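PDB 2EKD: KaiC-like domain-containing protein from Pyrococcus horikoshii, which is of unknown function but has a KaiC-like domain, probably of the P-loop NTPase superfamily. Local coordinates for residues F[20-25]-F[152-157]; F[42-47]-F[71-76]; F[16-21]-F[177-182]. One frame throughout, in Å; residues are numbered along the deposited sequence.

Interaction 1: residues F[20-25]-F[152-157]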
loop_
_atom_site.group_PDB
_atom_site.type_symbol
_atom_site.label_atom_id
_atom_site.label_comp_id
_atom_site.label_asym_id
_atom_site.label_seq_id
_atom_site.Cartn_x
_atom_site.Cartn_y
_atom_site.Cartn_z
ATOM N N VAL F 20 22.386 13.190 -9.306
ATOM C CA VAL F 20 23.119 12.871 -8.087
ATOM C C VAL F 20 22.085 12.553 -7.004
ATOM O O VAL F 20 21.473 13.459 -6.424
ATOM C CB VAL F 20 23.991 14.066 -7.625
ATOM C CG1 VAL F 20 24.741 13.708 -6.342
ATOM C CG2 VAL F 20 24.972 14.448 -8.730
ATOM N N GLU F 21 21.888 11.263 -6.749
ATOM C CA GLU F 21 20.921 10.815 -5.761
ATOM C C GLU F 21 21.527 10.717 -4.369
ATOM O O GLU F 21 22.609 10.156 -4.178
ATOM C CB GLU F 21 20.334 9.465 -6.191
ATOM C CG GLU F 21 19.751 9.512 -7.592
ATOM C CD GLU F 21 19.159 8.200 -8.062
ATOM O OE1 GLU F 21 19.568 7.125 -7.578
ATOM O OE2 GLU F 21 18.289 8.245 -8.947
ATOM N N TYR F 22 20.823 11.271 -3.392
ATOM C CA TYR F 22 21.304 11.235 -2.020
ATOM C C TYR F 22 20.130 11.080 -1.055
ATOM O O TYR F 22 18.978 11.013 -1.487
ATOM C CB TYR F 22 22.099 12.514 -1.720
ATOM C CG TYR F 22 21.279 13.788 -1.675
ATOM C CD1 TYR F 22 20.678 14.212 -0.486
ATOM C CD2 TYR F 22 21.105 14.575 -2.817
ATOM C CE1 TYR F 22 19.929 15.388 -0.435
ATOM C CE2 TYR F 22 20.356 15.751 -2.777
ATOM C CZ TYR F 22 19.770 16.152 -1.582
ATOM O OH TYR F 22 19.024 17.313 -1.529
ATOM N N SER F 23 20.430 10.996 0.237
ATOM C CA SER F 23 19.406 10.881 1.278
ATOM C C SER F 23 19.740 11.876 2.388
ATOM O O SER F 23 20.819 12.471 2.387
ATOM C CB SER F 23 19.381 9.469 1.870
ATOM O OG SER F 23 20.559 9.222 2.626
ATOM N N GLY F 24 18.826 12.039 3.341
ATOM C CA GLY F 24 19.054 12.957 4.441
ATOM C C GLY F 24 20.314 12.679 5.254
ATOM O O GLY F 24 20.878 13.600 5.846
ATOM N N THR F 25 20.765 11.425 5.290
ATOM C CA THR F 25 21.975 11.086 6.041
ATOM C C THR F 25 23.241 11.080 5.173
ATOM O O THR F 25 24.320 10.755 5.659
ATOM C CB THR F 25 21.863 9.701 6.720
ATOM O OG1 THR F 25 21.667 8.693 5.724
ATOM C CG2 THR F 25 20.704 9.675 7.709
ATOM N N PHE F 152 24.592 18.853 -12.799
ATOM C CA PHE F 152 24.562 17.867 -11.729
ATOM C C PHE F 152 23.306 18.140 -10.906
ATOM O O PHE F 152 23.278 19.083 -10.120
ATOM C CB PHE F 152 25.795 18.005 -10.825
ATOM C CG PHE F 152 27.084 17.558 -11.466
ATOM C CD1 PHE F 152 27.448 16.214 -11.473
ATOM C CD2 PHE F 152 27.933 18.481 -12.066
ATOM C CE1 PHE F 152 28.640 15.796 -12.068
ATOM C CE2 PHE F 152 29.125 18.072 -12.666
ATOM C CZ PHE F 152 29.479 16.726 -12.666
ATOM N N TYR F 153 22.265 17.336 -11.100
ATOM C CA TYR F 153 21.029 17.515 -10.343
ATOM C C TYR F 153 21.079 16.739 -9.034
ATOM O O TYR F 153 20.992 15.509 -9.033
ATOM C CB TYR F 153 19.817 17.040 -11.142
ATOM C CG TYR F 153 19.382 17.947 -12.272
ATOM C CD1 TYR F 153 20.106 18.017 -13.467
ATOM C CD2 TYR F 153 18.221 18.706 -12.160
ATOM C CE1 TYR F 153 19.672 18.819 -14.520
ATOM C CE2 TYR F 153 17.779 19.511 -13.202
ATOM C CZ TYR F 153 18.503 19.563 -14.377
ATOM O OH TYR F 153 18.047 20.364 -15.398
ATOM N N PHE F 154 21.241 17.460 -7.925
ATOM C CA PHE F 154 21.278 16.846 -6.599
ATOM C C PHE F 154 19.836 16.623 -6.165
ATOM O O PHE F 154 19.106 17.585 -5.926
ATOM C CB PHE F 154 21.949 17.771 -5.585
ATOM C CG PHE F 154 23.449 17.773 -5.647
ATOM C CD1 PHE F 154 24.117 18.277 -6.760
ATOM C CD2 PHE F 154 24.197 17.308 -4.571
ATOM C CE1 PHE F 154 25.511 18.320 -6.799
ATOM C CE2 PHE F 154 25.591 17.347 -4.597
ATOM C CZ PHE F 154 26.249 17.856 -5.717
ATOM N N VAL F 155 19.418 15.368 -6.065
ATOM C CA VAL F 155 18.051 15.081 -5.653
ATOM C C VAL F 155 17.993 14.110 -4.483
ATOM O O VAL F 155 18.762 13.151 -4.418
ATOM C CB VAL F 155 17.216 14.478 -6.809
ATOM C CG1 VAL F 155 17.280 15.387 -8.044
ATOM C CG2 VAL F 155 17.719 13.077 -7.139
ATOM N N ASN F 156 17.091 14.386 -3.547
ATOM C CA ASN F 156 16.889 13.509 -2.409
ATOM C C ASN F 156 15.996 12.409 -2.984
ATOM O O ASN F 156 14.795 12.594 -3.153
ATOM C CB ASN F 156 16.174 14.244 -1.279
ATOM C CG ASN F 156 16.039 13.395 -0.040
ATOM O OD1 ASN F 156 15.658 12.234 -0.123
ATOM N ND2 ASN F 156 16.339 13.973 1.120
ATOM N N ARG F 157 16.612 11.276 -3.302
ATOM C CA ARG F 157 15.944 10.127 -3.908
ATOM C C ARG F 157 14.659 9.646 -3.230
ATOM O O ARG F 157 13.642 9.462 -3.893
ATOM C CB ARG F 157 16.929 8.958 -4.006
ATOM C CG ARG F 157 16.355 7.731 -4.692
ATOM C CD ARG F 157 17.241 6.517 -4.495
ATOM N NE ARG F 157 16.898 5.454 -5.433
ATOM C CZ ARG F 157 15.746 4.789 -5.427
ATOM N NH1 ARG F 157 14.812 5.067 -4.526
ATOM N NH2 ARG F 157 15.527 3.846 -6.336
HETATM O O HOH W 1 19.246 19.313 -3.881
HETATM O O HOH W 2 17.127 9.393 -0.625
#

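Interaction 2: residues F[42-47]-F[71-76]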
loop_
_atom_site.group_PDB
_atom_site.type_symbol
_atom_site.label_atom_id
_atom_site.label_comp_id
_atom_site.label_asym_id
_atom_site.label_seq_id
_atom_site.Cartn_x
_atom_site.Cartn_y
_atom_site.Cartn_z
ATOM N N PRO F 42 34.116 27.526 -14.794
ATOM C CA PRO F 42 33.162 28.429 -14.141
ATOM C C PRO F 42 31.992 27.635 -13.546
ATOM O O PRO F 42 31.450 26.739 -14.197
ATOM C CB PRO F 42 32.709 29.340 -15.286
ATOM C CG PRO F 42 33.909 29.361 -16.197
ATOM C CD PRO F 42 34.331 27.913 -16.200
ATOM N N ILE F 43 31.612 27.973 -12.315
ATOM C CA ILE F 43 30.507 27.309 -11.626
ATOM C C ILE F 43 29.231 28.153 -11.650
ATOM O O ILE F 43 29.259 29.335 -11.324
ATOM C CB ILE F 43 30.835 27.053 -10.137
ATOM C CG1 ILE F 43 32.026 26.097 -9.994
ATOM C CG2 ILE F 43 29.598 26.502 -9.427
ATOM C CD1 ILE F 43 31.738 24.673 -10.409
ATOM N N VAL F 44 28.116 27.541 -12.034
ATOM C CA VAL F 44 26.829 28.224 -12.038
ATOM C C VAL F 44 25.819 27.304 -11.357
ATOM O O VAL F 44 25.581 26.176 -11.799
ATOM C CB VAL F 44 26.335 28.552 -13.456
ATOM C CG1 VAL F 44 24.944 29.175 -13.388
ATOM C CG2 VAL F 44 27.293 29.520 -14.126
ATOM N N VAL F 45 25.235 27.796 -10.273
ATOM C CA VAL F 45 24.266 27.031 -9.506
ATOM C C VAL F 45 22.818 27.445 -9.791
ATOM O O VAL F 45 22.489 28.632 -9.807
ATOM C CB VAL F 45 24.525 27.201 -7.985
ATOM C CG1 VAL F 45 23.468 26.453 -7.182
ATOM C CG2 VAL F 45 25.924 26.709 -7.628
ATOM N N ASP F 46 21.964 26.462 -10.044
ATOM C CA ASP F 46 20.547 26.732 -10.250
ATOM C C ASP F 46 19.939 26.409 -8.885
ATOM O O ASP F 46 19.848 25.245 -8.485
ATOM C CB ASP F 46 19.960 25.836 -11.342
ATOM C CG ASP F 46 20.453 26.213 -12.724
ATOM O OD1 ASP F 46 20.624 27.423 -12.978
ATOM O OD2 ASP F 46 20.657 25.313 -13.564
ATOM N N ASP F 47 19.557 27.457 -8.168
ATOM C CA ASP F 47 19.013 27.326 -6.826
ATOM C C ASP F 47 17.486 27.314 -6.789
ATOM O O ASP F 47 16.831 28.353 -6.919
ATOM C CB ASP F 47 19.580 28.458 -5.968
ATOM C CG ASP F 47 19.058 28.446 -4.555
ATOM O OD1 ASP F 47 18.501 27.415 -4.120
ATOM O OD2 ASP F 47 19.225 29.479 -3.874
ATOM N N ASN F 71 30.850 33.306 -3.838
ATOM C CA ASN F 71 31.326 33.974 -5.042
ATOM C C ASN F 71 30.998 33.334 -6.386
ATOM O O ASN F 71 31.480 33.796 -7.416
ATOM C CB ASN F 71 32.838 34.191 -4.934
ATOM C CG ASN F 71 33.210 35.049 -3.741
ATOM O OD1 ASN F 71 32.758 36.191 -3.619
ATOM N ND2 ASN F 71 34.032 34.503 -2.853
ATOM N N VAL F 72 30.183 32.283 -6.394
ATOM C CA VAL F 72 29.825 31.659 -7.661
ATOM C C VAL F 72 28.561 32.330 -8.174
ATOM O O VAL F 72 27.854 32.981 -7.410
ATOM C CB VAL F 72 29.556 30.148 -7.500
ATOM C CG1 VAL F 72 30.787 29.460 -6.925
ATOM C CG2 VAL F 72 28.341 29.924 -6.610
ATOM N N GLN F 73 28.277 32.178 -9.464
ATOM C CA GLN F 73 27.080 32.772 -10.041
ATOM C C GLN F 73 25.884 31.859 -9.763
ATOM O O GLN F 73 26.005 30.633 -9.779
ATOM C CB GLN F 73 27.264 32.979 -11.546
ATOM C CG GLN F 73 28.545 33.742 -11.901
ATOM C CD GLN F 73 28.667 34.026 -13.386
ATOM O OE1 GLN F 73 28.162 35.034 -13.881
ATOM N NE2 GLN F 73 29.323 33.128 -14.108
ATOM N N VAL F 74 24.730 32.465 -9.513
ATOM C CA VAL F 74 23.528 31.713 -9.191
ATOM C C VAL F 74 22.274 32.169 -9.932
ATOM O O VAL F 74 22.038 33.363 -10.107
ATOM C CB VAL F 74 23.245 31.791 -7.665
ATOM C CG1 VAL F 74 21.933 31.089 -7.331
ATOM C CG2 VAL F 74 24.396 31.170 -6.887
ATOM N N ILE F 75 21.481 31.199 -10.372
ATOM C CA ILE F 75 20.217 31.466 -11.044
ATOM C C ILE F 75 19.160 30.927 -10.086
ATOM O O ILE F 75 19.017 29.711 -9.921
ATOM C CB ILE F 75 20.098 30.718 -12.383
ATOM C CG1 ILE F 75 21.156 31.227 -13.364
ATOM C CG2 ILE F 75 18.693 30.918 -12.967
ATOM C CD1 ILE F 75 21.085 30.574 -14.729
ATOM N N LYS F 76 18.437 31.833 -9.436
ATOM C CA LYS F 76 17.417 31.438 -8.476
ATOM C C LYS F 76 16.089 31.109 -9.130
ATOM O O LYS F 76 15.638 31.808 -10.028
ATOM C CB LYS F 76 17.220 32.539 -7.420
ATOM C CG LYS F 76 18.409 32.704 -6.478
ATOM C CD LYS F 76 18.127 33.704 -5.352
ATOM C CE LYS F 76 17.027 33.228 -4.398
ATOM N NZ LYS F 76 17.447 32.063 -3.558
HETATM O O HOH W 3 15.881 29.825 -4.833
#

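Interaction 3: residues F[16-21]-F[177-182]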
loop_
_atom_site.group_PDB
_atom_site.type_symbol
_atom_site.label_atom_id
_atom_site.label_comp_id
_atom_site.label_asym_id
_atom_site.label_seq_id
_atom_site.Cartn_x
_atom_site.Cartn_y
_atom_site.Cartn_z
ATOM N N GLU F 16 26.266 16.515 -20.786
ATOM C CA GLU F 16 25.636 15.508 -19.938
ATOM C C GLU F 16 24.771 16.088 -18.832
ATOM O O GLU F 16 24.989 17.205 -18.359
ATOM C CB GLU F 16 26.671 14.599 -19.265
ATOM C CG GLU F 16 27.204 13.464 -20.122
ATOM C CD GLU F 16 27.767 12.316 -19.286
ATOM O OE1 GLU F 16 26.978 11.627 -18.595
ATOM O OE2 GLU F 16 28.996 12.104 -19.314
ATOM N N THR F 17 23.774 15.310 -18.435
ATOM C CA THR F 17 22.921 15.677 -17.322
ATOM C C THR F 17 23.149 14.525 -16.354
ATOM O O THR F 17 22.834 13.371 -16.652
ATOM C CB THR F 17 21.441 15.767 -17.713
ATOM O OG1 THR F 17 21.258 16.882 -18.597
ATOM C CG2 THR F 17 20.581 15.975 -16.468
ATOM N N VAL F 18 23.734 14.846 -15.208
ATOM C CA VAL F 18 24.048 13.851 -14.202
ATOM C C VAL F 18 23.122 13.951 -13.000
ATOM O O VAL F 18 23.018 14.996 -12.359
ATOM C CB VAL F 18 25.508 14.012 -13.719
ATOM C CG1 VAL F 18 25.906 12.834 -12.867
ATOM C CG2 VAL F 18 26.439 14.162 -14.917
ATOM N N LEU F 19 22.445 12.855 -12.697
ATOM C CA LEU F 19 21.554 12.832 -11.558
ATOM C C LEU F 19 22.387 12.383 -10.361
ATOM O O LEU F 19 23.043 11.341 -10.409
ATOM C CB LEU F 19 20.409 11.853 -11.821
ATOM C CG LEU F 19 19.195 11.896 -10.890
ATOM C CD1 LEU F 19 18.591 13.300 -10.869
ATOM C CD2 LEU F 19 18.174 10.877 -11.373
ATOM N N VAL F 20 22.386 13.190 -9.306
ATOM C CA VAL F 20 23.119 12.871 -8.087
ATOM C C VAL F 20 22.085 12.553 -7.004
ATOM O O VAL F 20 21.473 13.459 -6.424
ATOM C CB VAL F 20 23.991 14.066 -7.625
ATOM C CG1 VAL F 20 24.741 13.708 -6.342
ATOM C CG2 VAL F 20 24.972 14.448 -8.730
ATOM N N GLU F 21 21.888 11.263 -6.749
ATOM C CA GLU F 21 20.921 10.815 -5.761
ATOM C C GLU F 21 21.527 10.717 -4.369
ATOM O O GLU F 21 22.609 10.156 -4.178
ATOM C CB GLU F 21 20.334 9.465 -6.191
ATOM C CG GLU F 21 19.751 9.512 -7.592
ATOM C CD GLU F 21 19.159 8.200 -8.062
ATOM O OE1 GLU F 21 19.568 7.125 -7.578
ATOM O OE2 GLU F 21 18.289 8.245 -8.947
ATOM N N SER F 177 23.827 10.213 -16.943
ATOM C CA SER F 177 24.591 9.507 -15.917
ATOM C C SER F 177 23.881 9.617 -14.577
ATOM O O SER F 177 23.207 10.616 -14.293
ATOM C CB SER F 177 26.009 10.077 -15.773
ATOM O OG SER F 177 26.906 9.528 -16.727
ATOM N N ILE F 178 24.026 8.583 -13.761
ATOM C CA ILE F 178 23.413 8.579 -12.441
ATOM C C ILE F 178 24.438 8.200 -11.390
ATOM O O ILE F 178 25.129 7.190 -11.522
ATOM C CB ILE F 178 22.240 7.580 -12.349
ATOM C CG1 ILE F 178 21.146 7.967 -13.352
ATOM C CG2 ILE F 178 21.700 7.557 -10.920
ATOM C CD1 ILE F 178 20.003 6.962 -13.449
ATOM N N LEU F 179 24.541 9.030 -10.360
ATOM C CA LEU F 179 25.446 8.780 -9.252
ATOM C C LEU F 179 24.606 8.610 -8.001
ATOM O O LEU F 179 23.615 9.321 -7.807
ATOM C CB LEU F 179 26.407 9.954 -9.040
ATOM C CG LEU F 179 27.400 10.278 -10.162
ATOM C CD1 LEU F 179 28.307 11.419 -9.719
ATOM C CD2 LEU F 179 28.225 9.039 -10.501
ATOM N N GLU F 180 24.982 7.661 -7.157
ATOM C CA GLU F 180 24.248 7.466 -5.922
ATOM C C GLU F 180 25.229 7.518 -4.758
ATOM O O GLU F 180 26.174 6.727 -4.689
ATOM C CB GLU F 180 23.495 6.132 -5.917
ATOM C CG GLU F 180 22.254 6.190 -5.033
ATOM C CD GLU F 180 21.546 4.854 -4.871
ATOM O OE1 GLU F 180 21.396 4.120 -5.878
ATOM O OE2 GLU F 180 21.124 4.550 -3.731
ATOM N N ILE F 181 25.011 8.469 -3.856
ATOM C CA ILE F 181 25.875 8.612 -2.703
ATOM C C ILE F 181 25.531 7.607 -1.612
ATOM O O ILE F 181 24.376 7.507 -1.194
ATOM C CB ILE F 181 25.775 10.022 -2.088
ATOM C CG1 ILE F 181 26.167 11.079 -3.124
ATOM C CG2 ILE F 181 26.680 10.109 -0.864
ATOM C CD1 ILE F 181 26.103 12.504 -2.606
ATOM N N THR F 182 26.534 6.857 -1.162
ATOM C CA THR F 182 26.349 5.879 -0.087
ATOM C C THR F 182 27.494 6.067 0.893
ATOM O O THR F 182 28.414 6.833 0.626
ATOM C CB THR F 182 26.385 4.418 -0.590
ATOM O OG1 THR F 182 27.706 4.098 -1.046
ATOM C CG2 THR F 182 25.387 4.218 -1.722
#

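Interaction 1: residues F[20-25]-F[152-157]
The ring of Tyr22 has the backbone N of Asn156 over one face, 3.6 Å above its plane, offset toward the rim, while the carbonyl carbon of Phe154 and a bridging water lie at its edge. Phe154 turns a face to Val20, whose CG1 stands 4.2 Å from the ring centroid, a CH-pi contact 15° off the normal; Phe152 meets Val20 CG2 with its edge. These residues belong to adjacent parallel strands, 17-22 and 149-156, in the central sheet of an alpha/beta fold, consistent with the P-loop NTPase superfamily. Val20 suits this buried place because its branched side chain serves both phenylalanines: CG1, anti to the backbone N (chi1 180°), goes to Phe154, and CG2 to Phe152. Tyr22 holds its CG between N and the carbonyl carbon (chi1 68°), which lays the ring across the neighbouring strand. Its OH is bonded to Glu173 of the second subunit and, through the water, to Phe154 O, so a leucine here would probably leave that carboxylate without one of its partners and uncover the Asn156 backbone. The pairing ends where helix 157-163 starts: Asn156 is the N-cap, and Asn156 ND2 is hydrogen-bonded to Glu173 of the second subunit. Glu21 OE1 keeps its stronger partner in Lys189, with Arg157 NE a long salt bridge at 3.8 Å. The last rung joins Arg157 N to Tyr22 O at 3.0 Å.

Interaction 2: residues F[42-47]-F[71-76]
Asp47 and Lys76 lie side by side and point the same way, at the C-terminal end of two parallel strands, 44-48 and 73-77. The lysine chain is extended at first and then bends at its last two torsions (chi3 65°, chi4 69°), which curls the ammonium back until NZ is 3.2 Å from Asp47 OD2, in a salt bridge whose hydrogen bond is weak. One residue earlier, Asp46 and Ile75 also run alongside one another on the other face of the sheet: OD1 of Asp46 lies 3.4 Å from Ile75 CB and close to its CD1, so that a carboxylate oxygen rests against hydrocarbon. Its polar needs are met beyond the two strands, by weak bonds to Tyr102 OH and Asn116 ND2.

Toward the start of the strands the side chains cross at a slant. Val72 lies between two partners, its CG1 4.0 Å from Ile43 CB and its CG2 against Val45 CG2, and Val45 CB in turn meets Val74 CG2. Branched residues suit this largely buried packing, which Tyr52 of helix 51-61 covers at Val72 and Val74. The backbones hold the register in the usual parallel manner: Val45 N binds Gln73 O at 3.0 Å, Val45 O receives Ile75 N at 2.8 Å, and Ile75 O takes Asp47 N. The connection runs through helix 51-61 and the short helix 67-70, a beta-alpha-beta crossover.

Lys76 NZ has further partners in Asp50 and the carbonyl of Lys81, and a water links it to Asp47 O, while Asp47 OD1 accepts the backbone N of Tyr52. One ammonium set between Asp47 and Asp50 probably offsets only part of their combined negative charge, the backbone N of Tyr52 and the water helping to settle the polar atoms.

Interaction 3: residues F[16-21]-F[177-182]
Glu21, Ser177 and Leu179 lose the most surface where strand 17-22, an inner strand of the mixed sheet, runs parallel to strand 177-182, the last to do so before the chain turns antiparallel. Ser177 is small enough to sit beside Val18 and polar enough to serve Glu16: its OG, anti to the carbonyl carbon (chi1 -84°), donates to the syn lone pair of Glu16 OE1 at 2.8 Å, an oxygen that Thr176 OG1 shares. Leu179 fills the apolar layer, its CG 4.0 Å from Val18 CG1, and further along Val20 CG1 meets Ile181 CD1, continuing the face in hydrocarbon beyond Ser177. On the other face Glu21 CD lies 3.9 Å from Ile178 CG2, and Glu21 OE1 comes 3.9 Å from Glu180 OE1, the carboxylate planes 60° apart; an acid is tolerated here because Lys189, also distantly paired with Glu180, probably eases that repulsion. The backbone bonds are mostly near-linear, Leu179 N to Leu19 O being 2.8 Å long at 176°, though Ser177 N to Thr17 O is weak. Strand 185-190 follows, antiparallel, its Ile186 and Ile188 packing on Leu179, while helix 165-174 covers the opposite face at Leu19, Glu21 and Ile178.

How the interactions relate
All three contacts are parallel pairings within one sheet. Interactions 1 and 3 share strand 17-22, and Val20 and Glu21 belong to both: the strand is bonded to 149-156 on one edge and to 177-182 on the other, and the centres of interactions 1 and 3 are 8 Å apart. Direct touches join them, including a probable hydrogen bond from Tyr153 N to Val18 O (2.8 Å). Interaction 2 lies about 18 Å from interaction 1 and about 19 Å from interaction 3, centre to centre, across the middle of the chain; strand 114-119 separates 44-48 from 149-156. Both of its segments fall within the long excursions that the other two close. No ligand marks an active site here.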